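Long-range contact in Low molecular weight phosphotyrosine phosphatase family protein (Streptococcus pyogenes, PDB 5GOT), which probably hydrolyses phosphotyrosine in proteins, as a low molecular weight protein tyrosine phosphatase: residues A[9-13]-A[66-70]. Sequence-based numbering, arbitrary orientation.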
loop_
_atom_site.group_PDB
_atom_site.type_symbol
_atom_site.label_atom_id
_atom_site.label_comp_id
_atom_site.label_asym_id
_atom_site.label_seq_id
_atom_site.Cartn_x
_atom_site.Cartn_y
_atom_site.Cartn_z
ATOM N N LEU A 9 7.821 -0.543 6.072
ATOM C CA LEU A 9 9.239 -0.775 6.338
ATOM C C LEU A 9 9.754 -2.006 5.588
ATOM O O LEU A 9 10.819 -1.963 4.951
ATOM C CB LEU A 9 9.466 -0.928 7.845
ATOM C CG LEU A 9 10.848 -1.449 8.269
ATOM C CD1 LEU A 9 11.913 -0.404 8.047
ATOM C CD2 LEU A 9 10.834 -1.902 9.723
ATOM N N GLY A 10 9.011 -3.112 5.650
ATOM C CA GLY A 10 9.485 -4.363 5.087
ATOM C C GLY A 10 8.696 -4.921 3.920
ATOM O O GLY A 10 9.141 -5.897 3.308
ATOM N N ASN A 11 7.529 -4.341 3.598
ATOM C CA ASN A 11 6.744 -4.770 2.430
ATOM C C ASN A 11 6.379 -6.257 2.523
ATOM O O ASN A 11 6.387 -6.984 1.528
ATOM C CB ASN A 11 7.503 -4.467 1.119
ATOM C CG ASN A 11 6.667 -4.685 -0.151
ATOM O OD1 ASN A 11 7.193 -5.167 -1.171
ATOM N ND2 ASN A 11 5.384 -4.295 -0.119
ATOM N N ILE A 12 6.060 -6.720 3.732
ATOM C CA ILE A 12 5.485 -8.053 3.893
ATOM C C ILE A 12 4.204 -8.055 4.709
ATOM O O ILE A 12 3.437 -9.025 4.608
ATOM C CB ILE A 12 6.507 -9.053 4.497
ATOM C CG1 ILE A 12 6.899 -8.693 5.937
ATOM C CG2 ILE A 12 7.756 -9.205 3.614
ATOM C CD1 ILE A 12 7.781 -9.789 6.588
ATOM N N CYS A 13 3.886 -6.983 5.458
ATOM C CA CYS A 13 2.680 -6.933 6.285
ATOM C C CYS A 13 1.701 -5.910 5.744
ATOM O O CYS A 13 0.775 -6.273 4.992
ATOM C CB CYS A 13 3.053 -6.634 7.745
ATOM S SG CYS A 13 3.899 -8.011 8.624
ATOM N N LYS A 66 4.295 -12.660 -4.973
ATOM C CA LYS A 66 4.721 -11.362 -4.457
ATOM C C LYS A 66 5.778 -11.537 -3.372
ATOM O O LYS A 66 5.635 -12.372 -2.474
ATOM C CB LYS A 66 3.524 -10.575 -3.910
ATOM C CG LYS A 66 3.914 -9.364 -3.043
ATOM C CD LYS A 66 4.601 -8.249 -3.830
ATOM C CE LYS A 66 4.968 -7.083 -2.912
ATOM N NZ LYS A 66 5.928 -6.119 -3.544
ATOM N N CYS A 67 6.844 -10.750 -3.476
ATOM C CA CYS A 67 7.948 -10.732 -2.529
ATOM C C CYS A 67 8.286 -9.287 -2.175
ATOM O O CYS A 67 8.036 -8.362 -2.951
ATOM C CB CYS A 67 9.194 -11.430 -3.101
ATOM S SG CYS A 67 8.983 -13.237 -3.370
ATOM N N SER A 68 8.867 -9.114 -0.991
ATOM C CA SER A 68 9.286 -7.801 -0.526
ATOM C C SER A 68 10.290 -7.199 -1.497
ATOM O O SER A 68 11.268 -7.849 -1.876
ATOM C CB SER A 68 9.905 -7.914 0.859
ATOM O OG SER A 68 10.443 -6.674 1.270
ATOM N N LYS A 69 10.045 -5.954 -1.907
ATOM C CA LYS A 69 10.898 -5.254 -2.868
ATOM C C LYS A 69 11.117 -3.824 -2.386
ATOM O O LYS A 69 10.149 -3.109 -2.093
ATOM C CB LYS A 69 10.267 -5.265 -4.270
ATOM C CG LYS A 69 11.099 -4.583 -5.369
ATOM C CD LYS A 69 10.494 -4.798 -6.762
ATOM C CE LYS A 69 11.191 -3.888 -7.822
ATOM N NZ LYS A 69 10.823 -4.204 -9.262
ATOM N N GLN A 70 12.384 -3.425 -2.262
ATOM C CA GLN A 70 12.699 -2.084 -1.798
ATOM C C GLN A 70 12.434 -1.074 -2.908
ATOM O O GLN A 70 12.670 -1.352 -4.091
ATOM C CB GLN A 70 14.152 -1.995 -1.331
ATOM C CG GLN A 70 14.507 -0.656 -0.686
ATOM C CD GLN A 70 15.912 -0.611 -0.093
ATOM O OE1 GLN A 70 16.848 -1.241 -0.599
ATOM N NE2 GLN A 70 16.063 0.149 0.982
#
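Lys66 reaches across to Asn11. Its chain bends at chi2 (67°), and the two side chains cross at about a right angle. Lys66 NZ donates to Asn11 OD1 at 2.9 Å, in the plane of the amide and on a lone pair. Lys66 NZ also bonds Cys67 O at 3.1 Å, from above that carbonyl's plane, and Ser35 O. Three oxygens thus grip the lysine tip. Ser68 lies against Gly10, Asn11 and Ile12. Ser68 OG donates to Gly10 O at 2.5 Å, with OG tilted 34° out of the carbonyl plane. Ser68 CB packs against Ile12 CG2 at 3.7 Å. Through the backbone, Lys69 N donates to Asn11 OD1 at 3.0 Å, again in the amide plane on a lone pair. With chi1 at -171° Asn11 CG lies anti to the backbone N, and this brings OD1 between Lys66 NZ and Lys69 N. With two donors on OD1, and Ser35 OG and Ser15 OG bonded to ND2, the buried amide is held at both ends and its rotation is fixed. Residues 9-13 lie in the C-X5-R phosphate-binding loop (P-loop), as in other low molecular weight phosphatases, so the bonds tie it to residues 66-70. The loop joins strand 2-8 to helix 14-23, with Cys13 as N-cap. Residues 66-70 run between helices 49-57 and 73-78, touching strand 31-37 through Ser68 and Lys69 and helix 14-23 through Lys66.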